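Local coordinates for protein neutral ceramidase (Pseudomonas aeruginosa, PDB 2ZWS) that hydrolyses the N-acyl linkage of ceramides to sphingosine and free fatty acid with a zinc ion, and also catalyses the reverse synthesis, at residues Val302-Leu307 against Thr391-Gln396; Leu307-Glu312 against Gln472-Gln477; Val562-Lys567 against Gly611-Arg616. All coordinates share one frame; numbering follows the deposited sequence.

Contact 1 (Val302-Leu307 against Thr391-Gln396); sequences VDFTRL and TVLPIQ
At the end of an edge strand of a four-stranded mixed sheet, Val302 and Asp303 pair antiparallel with Leu393 and Val392 of the adjacent strand 392-400. Val302 and Leu393 form a hydrogen-bonded pair: Val302 N donates to Leu393 O (2.8 Å) and Leu393 N returns a bond to Val302 O (2.9 Å). Asp303 and Val392 follow as a non-hydrogen-bonded pair, and Phe304 N then donates a hydrogen bond to Thr391 O (2.8 Å). Leu393 CD1 sits over the centre of the Phe304 ring, 3.7 Å from the centroid and 8° off the normal, a CH-pi contact in which the two side chains cross at about a right angle. On the same side of the sheet, Val302 CG2 meets Ile395 CG1 at 3.8 Å. The other side carries Asp303, whose OD1 accepts from Thr305 N (3.0 Å) in an Asx turn; the donor comes from above the carboxylate plane. A water joins this OD1 to Thr391 OG1. Tyr467 meets the Phe304 ring edge-to-face, and Val392 O accepts from the amide of Gln68, a residue inferred to bind substrate. Apolar packing thus secures the face bearing Phe304 and Leu393, while Asp303 OD1, gripped by a backbone N-H and a water, fixes the turn as the chain leaves the sheet.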
loop_
_atom_site.group_PDB
_atom_site.type_symbol
_atom_site.label_atom_id
_atom_site.label_comp_id
_atom_site.label_asym_id
_atom_site.label_seq_id
_atom_site.Cartn_x
_atom_site.Cartn_y
_atom_site.Cartn_z
ATOM N N VAL A 302 8.612 12.886 -15.881
ATOM C CA VAL A 302 9.617 12.593 -16.929
ATOM C C VAL A 302 9.017 11.724 -18.021
ATOM O O VAL A 302 8.465 10.664 -17.736
ATOM C CB VAL A 302 10.853 11.870 -16.335
ATOM C CG1 VAL A 302 11.927 11.679 -17.389
ATOM C CG2 VAL A 302 11.409 12.668 -15.162
ATOM N N ASP A 303 9.122 12.175 -19.268
ATOM C CA ASP A 303 8.712 11.331 -20.377
ATOM C C ASP A 303 9.798 10.259 -20.652
ATOM O O ASP A 303 10.954 10.579 -21.030
ATOM C CB ASP A 303 8.445 12.179 -21.618
ATOM C CG ASP A 303 7.825 11.371 -22.766
ATOM O OD1 ASP A 303 7.692 10.127 -22.662
ATOM O OD2 ASP A 303 7.427 12.015 -23.771
ATOM N N PHE A 304 9.429 9.002 -20.401
ATOM C CA PHE A 304 10.375 7.874 -20.527
ATOM C C PHE A 304 10.605 7.465 -21.987
ATOM O O PHE A 304 11.586 6.770 -22.295
ATOM C CB PHE A 304 9.895 6.678 -19.660
ATOM C CG PHE A 304 10.505 6.649 -18.288
ATOM C CD1 PHE A 304 10.609 7.817 -17.526
ATOM C CD2 PHE A 304 10.980 5.457 -17.755
ATOM C CE1 PHE A 304 11.203 7.794 -16.255
ATOM C CE2 PHE A 304 11.579 5.433 -16.496
ATOM C CZ PHE A 304 11.702 6.599 -15.757
ATOM N N THR A 305 9.735 7.911 -22.886
ATOM C CA THR A 305 9.827 7.505 -24.303
ATOM C C THR A 305 11.081 8.113 -24.939
ATOM O O THR A 305 11.259 9.335 -24.950
ATOM C CB THR A 305 8.541 7.892 -25.052
ATOM O OG1 THR A 305 7.421 7.217 -24.452
ATOM C CG2 THR A 305 8.627 7.480 -26.523
ATOM N N ARG A 306 11.944 7.233 -25.462
ATOM C CA ARG A 306 13.272 7.584 -25.995
ATOM C C ARG A 306 14.103 8.507 -25.104
ATOM O O ARG A 306 14.809 9.411 -25.557
ATOM C CB ARG A 306 13.249 8.001 -27.483
ATOM C CG ARG A 306 12.209 9.020 -27.902
ATOM C CD ARG A 306 11.964 8.933 -29.407
ATOM N NE ARG A 306 10.687 9.531 -29.805
ATOM C CZ ARG A 306 9.565 8.845 -30.024
ATOM N NH1 ARG A 306 8.462 9.487 -30.382
ATOM N NH2 ARG A 306 9.536 7.520 -29.900
ATOM N N LEU A 307 14.041 8.243 -23.798
ATOM C CA LEU A 307 14.849 8.983 -22.852
ATOM C C LEU A 307 16.339 8.695 -23.022
ATOM O O LEU A 307 16.763 7.554 -22.864
ATOM C CB LEU A 307 14.426 8.651 -21.414
ATOM C CG LEU A 307 15.144 9.405 -20.293
ATOM C CD1 LEU A 307 14.826 10.893 -20.330
ATOM C CD2 LEU A 307 14.727 8.804 -18.943
ATOM N N THR A 391 3.985 5.957 -19.470
ATOM C CA THR A 391 5.097 6.518 -20.224
ATOM C C THR A 391 5.687 7.765 -19.580
ATOM O O THR A 391 6.822 8.115 -19.864
ATOM C CB THR A 391 4.664 6.861 -21.656
ATOM O OG1 THR A 391 3.637 7.856 -21.626
ATOM C CG2 THR A 391 4.142 5.593 -22.378
ATOM N N VAL A 392 4.898 8.452 -18.742
ATOM C CA VAL A 392 5.349 9.703 -18.119
ATOM C C VAL A 392 5.317 9.434 -16.627
ATOM O O VAL A 392 4.253 9.121 -16.088
ATOM C CB VAL A 392 4.432 10.902 -18.485
ATOM C CG1 VAL A 392 4.793 12.151 -17.639
ATOM C CG2 VAL A 392 4.465 11.169 -20.002
ATOM N N LEU A 393 6.474 9.515 -15.985
ATOM C CA LEU A 393 6.596 9.018 -14.608
ATOM C C LEU A 393 7.137 10.075 -13.653
ATOM O O LEU A 393 7.984 10.884 -14.039
ATOM C CB LEU A 393 7.493 7.769 -14.575
ATOM C CG LEU A 393 6.896 6.536 -15.289
ATOM C CD1 LEU A 393 7.938 5.484 -15.362
ATOM C CD2 LEU A 393 5.670 6.040 -14.529
ATOM N N PRO A 394 6.624 10.090 -12.408
ATOM C CA PRO A 394 7.049 11.080 -11.434
ATOM C C PRO A 394 8.364 10.666 -10.777
ATOM O O PRO A 394 8.540 9.486 -10.398
ATOM C CB PRO A 394 5.919 11.046 -10.397
ATOM C CG PRO A 394 5.448 9.597 -10.394
ATOM C CD PRO A 394 5.620 9.149 -11.861
ATOM N N ILE A 395 9.259 11.649 -10.642
ATOM C CA ILE A 395 10.488 11.485 -9.886
ATOM C C ILE A 395 10.441 12.592 -8.818
ATOM O O ILE A 395 10.165 13.759 -9.142
ATOM C CB ILE A 395 11.729 11.689 -10.796
ATOM C CG1 ILE A 395 11.779 10.670 -11.975
ATOM C CG2 ILE A 395 13.019 11.688 -9.962
ATOM C CD1 ILE A 395 11.844 9.236 -11.508
ATOM N N GLN A 396 10.707 12.247 -7.556
ATOM C CA GLN A 396 10.535 13.185 -6.467
ATOM C C GLN A 396 11.562 12.916 -5.385
ATOM O O GLN A 396 11.913 11.749 -5.112
ATOM C CB GLN A 396 9.134 13.001 -5.882
ATOM C CG GLN A 396 8.773 14.074 -4.843
ATOM C CD GLN A 396 7.369 13.882 -4.343
ATOM O OE1 GLN A 396 7.007 12.772 -3.978
ATOM N NE2 GLN A 396 6.556 14.960 -4.342
HETATM O O HOH W 1 4.936 9.655 -23.357
#

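Contact 2 (Leu307-Glu312 against Gln472-Gln477); sequences LPIRPE and QAAYQQ
Gln477 lays its terminal amide against one face of the Arg310 guanidinium, the two planes stacked only 12° apart although the side chains as wholes cross at about a right angle. Gln477 CD and Gln477 CG both lie 3.7 Å from Arg310 NH1, so the aliphatic part of the glutamine shares in the overlap. With CG anti to the backbone N (chi1 174°) and the chain extended beyond it, the glutamine stretches from the helix to the backbone of residues 308-310, where its amide end lies close to Pro308 O and Arg310 N. The arginine bends at chi3, which folds its head back over the amide. At the edge of the guanidinium and in its plane, Arg310 NE forms a salt bridge to Glu312 OE2 at 2.8 Å with an N-H...O angle of 167°; the carboxylate is met from above its own plane. Asp481, one turn further along the helix, takes Arg310 NH2 in a second salt bridge. Two acidic partners therefore hold the flat group, which probably fixes its rotation and balances its charge. Beyond the glutamine the contact turns apolar. Ile309 straddles two small residues: its CG2 branch meets Ala473 CB and its CD1 end meets Ala474 CB, each at 4.1 Å. Leu307 CD2 touches the same Ala474 CB, also at 4.1 Å, and the small methyls are consistent with the close approach of the chain, Ile309 CA to Ala474 CA 5.9 Å. Residues 308-309 form a short two-stranded antiparallel sheet with 319-320 and lie along helix 471-488, whose other sides pack on helix 414-428 through Gln472 and Gln476 and on strand 392-400 through Tyr475.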
loop_
_atom_site.group_PDB
_atom_site.type_symbol
_atom_site.label_atom_id
_atom_site.label_comp_id
_atom_site.label_asym_id
_atom_site.label_seq_id
_atom_site.Cartn_x
_atom_site.Cartn_y
_atom_site.Cartn_z
ATOM N N LEU A 307 14.041 8.243 -23.798
ATOM C CA LEU A 307 14.849 8.983 -22.852
ATOM C C LEU A 307 16.339 8.695 -23.022
ATOM O O LEU A 307 16.763 7.554 -22.864
ATOM C CB LEU A 307 14.426 8.651 -21.414
ATOM C CG LEU A 307 15.144 9.405 -20.293
ATOM C CD1 LEU A 307 14.826 10.893 -20.330
ATOM C CD2 LEU A 307 14.727 8.804 -18.943
ATOM N N PRO A 308 17.139 9.734 -23.319
ATOM C CA PRO A 308 18.582 9.530 -23.443
ATOM C C PRO A 308 19.235 9.287 -22.090
ATOM O O PRO A 308 18.905 9.955 -21.103
ATOM C CB PRO A 308 19.077 10.868 -24.016
ATOM C CG PRO A 308 17.861 11.546 -24.553
ATOM C CD PRO A 308 16.782 11.138 -23.585
ATOM N N ILE A 309 20.151 8.332 -22.047
ATOM C CA ILE A 309 20.912 8.046 -20.842
ATOM C C ILE A 309 22.392 8.300 -21.086
ATOM O O ILE A 309 22.985 7.758 -22.036
ATOM C CB ILE A 309 20.724 6.590 -20.358
ATOM C CG1 ILE A 309 19.239 6.213 -20.401
ATOM C CG2 ILE A 309 21.302 6.441 -18.947
ATOM C CD1 ILE A 309 18.954 4.759 -20.371
ATOM N N ARG A 310 22.988 9.104 -20.215
ATOM C CA ARG A 310 24.397 9.485 -20.374
ATOM C C ARG A 310 25.324 8.301 -20.069
ATOM O O ARG A 310 25.010 7.460 -19.220
ATOM C CB ARG A 310 24.729 10.697 -19.496
ATOM C CG ARG A 310 23.857 11.922 -19.806
ATOM C CD ARG A 310 24.420 13.189 -19.205
ATOM N NE ARG A 310 24.555 13.124 -17.747
ATOM C CZ ARG A 310 23.576 13.390 -16.880
ATOM N NH1 ARG A 310 22.363 13.727 -17.310
ATOM N NH2 ARG A 310 23.819 13.312 -15.587
ATOM N N PRO A 311 26.471 8.215 -20.783
ATOM C CA PRO A 311 27.391 7.087 -20.584
ATOM C C PRO A 311 27.864 6.822 -19.152
ATOM O O PRO A 311 28.159 5.670 -18.829
ATOM C CB PRO A 311 28.593 7.423 -21.494
ATOM C CG PRO A 311 28.412 8.815 -21.954
ATOM C CD PRO A 311 26.937 9.123 -21.849
ATOM N N GLU A 312 27.936 7.859 -18.313
ATOM C CA GLU A 312 28.333 7.678 -16.913
ATOM C C GLU A 312 27.457 6.671 -16.153
ATOM O O GLU A 312 27.889 6.116 -15.140
ATOM C CB GLU A 312 28.386 9.024 -16.175
ATOM C CG GLU A 312 27.185 9.928 -16.406
ATOM C CD GLU A 312 27.476 11.406 -16.183
ATOM O OE1 GLU A 312 28.024 11.756 -15.117
ATOM O OE2 GLU A 312 27.143 12.225 -17.069
ATOM N N GLN A 472 17.250 0.839 -15.066
ATOM C CA GLN A 472 17.842 1.220 -13.789
ATOM C C GLN A 472 18.759 2.429 -13.947
ATOM O O GLN A 472 18.737 3.338 -13.116
ATOM C CB GLN A 472 18.597 0.045 -13.159
ATOM C CG GLN A 472 19.052 0.249 -11.695
ATOM C CD GLN A 472 20.322 1.079 -11.550
ATOM O OE1 GLN A 472 21.142 1.154 -12.475
ATOM N NE2 GLN A 472 20.506 1.704 -10.375
ATOM N N ALA A 473 19.576 2.415 -15.000
ATOM C CA ALA A 473 20.522 3.499 -15.305
ATOM C C ALA A 473 19.764 4.820 -15.485
ATOM O O ALA A 473 20.205 5.870 -14.977
ATOM C CB ALA A 473 21.315 3.151 -16.568
ATOM N N ALA A 474 18.614 4.751 -16.152
ATOM C CA ALA A 474 17.750 5.944 -16.353
ATOM C C ALA A 474 17.309 6.508 -15.012
ATOM O O ALA A 474 17.408 7.729 -14.779
ATOM C CB ALA A 474 16.515 5.602 -17.183
ATOM N N TYR A 475 16.800 5.636 -14.135
ATOM C CA TYR A 475 16.375 6.127 -12.809
ATOM C C TYR A 475 17.552 6.703 -12.029
ATOM O O TYR A 475 17.411 7.707 -11.348
ATOM C CB TYR A 475 15.712 5.020 -12.015
ATOM C CG TYR A 475 14.268 4.779 -12.352
ATOM C CD1 TYR A 475 13.274 5.672 -11.934
ATOM C CD2 TYR A 475 13.880 3.634 -13.056
ATOM C CE1 TYR A 475 11.938 5.437 -12.221
ATOM C CE2 TYR A 475 12.554 3.371 -13.328
ATOM C CZ TYR A 475 11.572 4.287 -12.903
ATOM O OH TYR A 475 10.235 4.057 -13.140
ATOM N N GLN A 476 18.730 6.083 -12.139
ATOM C CA GLN A 476 19.867 6.596 -11.400
ATOM C C GLN A 476 20.234 8.000 -11.906
ATOM O O GLN A 476 20.452 8.915 -11.097
ATOM C CB GLN A 476 21.066 5.648 -11.514
ATOM C CG GLN A 476 22.191 5.957 -10.553
ATOM C CD GLN A 476 23.094 4.766 -10.328
ATOM O OE1 GLN A 476 22.622 3.646 -10.100
ATOM N NE2 GLN A 476 24.406 5.003 -10.370
ATOM N N GLN A 477 20.250 8.174 -13.218
ATOM C CA GLN A 477 20.522 9.489 -13.808
ATOM C C GLN A 477 19.511 10.531 -13.341
ATOM O O GLN A 477 19.886 11.641 -12.969
ATOM C CB GLN A 477 20.433 9.397 -15.318
ATOM C CG GLN A 477 20.551 10.731 -16.027
ATOM C CD GLN A 477 20.578 10.542 -17.510
ATOM O OE1 GLN A 477 19.617 10.873 -18.212
ATOM N NE2 GLN A 477 21.653 9.953 -17.996
#

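Contact 3 (Val562-Lys567 against Gly611-Arg616); sequences VVNIGK and GHYYIR
Tyr614 takes the chi1 rotamer that sets its ring between the backbone N and the carbonyl carbon (66°), swinging it across to the neighbouring strand and over Val563. Val563 CB lies 3.9 Å from the ring centroid in a CH-pi contact, CG1 packs 3.7 Å from Tyr614 CE1, and Ile565 CG2 comes up at the ring edge. On the other face of the sheet, Asn564 has CG anti to its backbone N (chi1 -177°), which brings the amide, through OD1, over the rim of one face of the Tyr613 ring, the planes 15° apart; Asn564 CB is 3.6 Å from Tyr613 CE1. Tyr613 OH is hydrogen-bonded to Glu609 O. These are neighbouring antiparallel strands inside a five-stranded mixed sheet of the C-terminal beta-sandwich, where Val563 N donates to Tyr614 O and Tyr614 N donates back to Val563 O. Ile565 N continues the ladder to His612 O at 2.9 Å, and Gly566 O accepts from His612 N at 2.8 Å. Over Asn564-Gly566 the chain makes an Asx turn, Asn564 OD1 receiving Gly566 N (3.1 Å) from above its carbonyl plane. Val562 CG1 packs 4.2 Å from Tyr613 CD1, on the side that also touches Trp602 and lies near the magnesium ligand Thr584.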
loop_
_atom_site.group_PDB
_atom_site.type_symbol
_atom_site.label_atom_id
_atom_site.label_comp_id
_atom_site.label_asym_id
_atom_site.label_seq_id
_atom_site.Cartn_x
_atom_site.Cartn_y
_atom_site.Cartn_z
ATOM N N VAL A 562 -18.311 -5.573 18.200
ATOM C CA VAL A 562 -18.392 -6.422 19.392
ATOM C C VAL A 562 -18.666 -5.478 20.538
ATOM O O VAL A 562 -17.874 -4.554 20.776
ATOM C CB VAL A 562 -17.105 -7.208 19.669
ATOM C CG1 VAL A 562 -17.314 -8.133 20.843
ATOM C CG2 VAL A 562 -16.724 -8.040 18.455
ATOM N N VAL A 563 -19.783 -5.725 21.227
ATOM C CA VAL A 563 -20.287 -4.806 22.240
ATOM C C VAL A 563 -20.271 -5.450 23.622
ATOM O O VAL A 563 -20.826 -6.539 23.807
ATOM C CB VAL A 563 -21.711 -4.308 21.890
ATOM C CG1 VAL A 563 -22.203 -3.291 22.938
ATOM C CG2 VAL A 563 -21.762 -3.670 20.510
ATOM N N ASN A 564 -19.623 -4.767 24.568
ATOM C CA ASN A 564 -19.531 -5.162 25.971
ATOM C C ASN A 564 -20.675 -4.498 26.746
ATOM O O ASN A 564 -20.837 -3.274 26.679
ATOM C CB ASN A 564 -18.164 -4.702 26.517
ATOM C CG ASN A 564 -17.906 -5.115 27.972
ATOM O OD1 ASN A 564 -18.561 -6.000 28.526
ATOM N ND2 ASN A 564 -16.905 -4.488 28.582
ATOM N N ILE A 565 -21.479 -5.301 27.450
ATOM C CA ILE A 565 -22.586 -4.761 28.279
ATOM C C ILE A 565 -22.421 -5.097 29.765
ATOM O O ILE A 565 -23.381 -5.024 30.551
ATOM C CB ILE A 565 -23.981 -5.192 27.777
ATOM C CG1 ILE A 565 -24.000 -6.695 27.468
ATOM C CG2 ILE A 565 -24.390 -4.339 26.572
ATOM C CD1 ILE A 565 -25.369 -7.247 27.104
ATOM N N GLY A 566 -21.207 -5.487 30.138
ATOM C CA GLY A 566 -20.828 -5.563 31.531
ATOM C C GLY A 566 -20.886 -6.931 32.175
ATOM O O GLY A 566 -21.221 -7.931 31.549
ATOM N N LYS A 567 -20.605 -6.945 33.470
ATOM C CA LYS A 567 -20.281 -8.168 34.186
ATOM C C LYS A 567 -21.321 -9.301 34.388
ATOM O O LYS A 567 -20.895 -10.458 34.413
ATOM C CB LYS A 567 -19.573 -7.831 35.507
ATOM C CG LYS A 567 -18.445 -8.789 35.866
ATOM C CD LYS A 567 -17.239 -8.052 36.453
ATOM C CE LYS A 567 -16.335 -7.460 35.363
ATOM N NZ LYS A 567 -15.494 -8.477 34.654
ATOM N N GLY A 611 -17.539 -11.211 31.302
ATOM C CA GLY A 611 -18.809 -10.488 31.288
ATOM C C GLY A 611 -19.692 -10.868 30.116
ATOM O O GLY A 611 -19.513 -11.929 29.518
ATOM N N HIS A 612 -20.648 -10.000 29.799
ATOM C CA HIS A 612 -21.607 -10.252 28.730
ATOM C C HIS A 612 -21.372 -9.354 27.517
ATOM O O HIS A 612 -21.084 -8.160 27.659
ATOM C CB HIS A 612 -23.031 -10.115 29.273
ATOM C CG HIS A 612 -23.371 -11.165 30.287
ATOM N ND1 HIS A 612 -23.150 -10.996 31.639
ATOM C CD2 HIS A 612 -23.862 -12.419 30.140
ATOM C CE1 HIS A 612 -23.520 -12.092 32.283
ATOM N NE2 HIS A 612 -23.949 -12.972 31.395
ATOM N N TYR A 613 -21.500 -9.956 26.335
ATOM C CA TYR A 613 -21.194 -9.302 25.073
ATOM C C TYR A 613 -22.257 -9.646 24.039
ATOM O O TYR A 613 -22.960 -10.651 24.174
ATOM C CB TYR A 613 -19.845 -9.810 24.552
ATOM C CG TYR A 613 -18.649 -9.407 25.389
ATOM C CD1 TYR A 613 -17.869 -8.312 25.015
ATOM C CD2 TYR A 613 -18.284 -10.126 26.538
ATOM C CE1 TYR A 613 -16.768 -7.923 25.759
ATOM C CE2 TYR A 613 -17.178 -9.737 27.307
ATOM C CZ TYR A 613 -16.423 -8.630 26.903
ATOM O OH TYR A 613 -15.321 -8.226 27.632
ATOM N N TYR A 614 -22.368 -8.834 22.996
ATOM C CA TYR A 614 -23.115 -9.263 21.821
ATOM C C TYR A 614 -22.465 -8.707 20.565
ATOM O O TYR A 614 -21.561 -7.881 20.651
ATOM C CB TYR A 614 -24.589 -8.863 21.913
ATOM C CG TYR A 614 -24.886 -7.377 21.889
ATOM C CD1 TYR A 614 -24.984 -6.637 23.081
ATOM C CD2 TYR A 614 -25.130 -6.719 20.689
ATOM C CE1 TYR A 614 -25.284 -5.276 23.053
ATOM C CE2 TYR A 614 -25.450 -5.375 20.658
ATOM C CZ TYR A 614 -25.517 -4.656 21.844
ATOM O OH TYR A 614 -25.833 -3.322 21.797
ATOM N N ILE A 615 -22.914 -9.161 19.405
ATOM C CA ILE A 615 -22.347 -8.685 18.144
ATOM C C ILE A 615 -23.432 -7.976 17.330
ATOM O O ILE A 615 -24.547 -8.488 17.182
ATOM C CB ILE A 615 -21.675 -9.855 17.360
ATOM C CG1 ILE A 615 -20.414 -10.335 18.104
ATOM C CG2 ILE A 615 -21.339 -9.441 15.910
ATOM C CD1 ILE A 615 -19.804 -11.624 17.578
ATOM N N ARG A 616 -23.118 -6.775 16.854
ATOM C CA ARG A 616 -23.998 -6.017 15.985
ATOM C C ARG A 616 -23.454 -5.992 14.550
ATOM O O ARG A 616 -22.235 -5.818 14.328
ATOM C CB ARG A 616 -24.163 -4.593 16.527
ATOM C CG ARG A 616 -25.152 -3.738 15.797
ATOM C CD ARG A 616 -25.549 -2.530 16.633
ATOM N NE ARG A 616 -26.439 -1.659 15.870
ATOM C CZ ARG A 616 -26.991 -0.550 16.346
ATOM N NH1 ARG A 616 -27.783 0.177 15.572
ATOM N NH2 ARG A 616 -26.728 -0.165 17.589
#

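In the fold
From the N terminus, strand 295-303 enters contact 1, which closes a loop of 83 residues to the start of strand 392-400. The chain continues from it into contact 2 through the shared Leu307, and contact 2 closes a longer loop of 159 residues to helix 471-488. The segments alternate along the chain, so these two contacts cross, and they touch in space: Tyr475 packs on Phe304, Leu393 and Ile395. Together they tie the edge of the four-stranded sheet to that helix in the N-terminal part. Contact 3 follows in series, closing a 43-residue loop in the C-terminal beta-sandwich; its centre lies about 55 Å from that of contact 1.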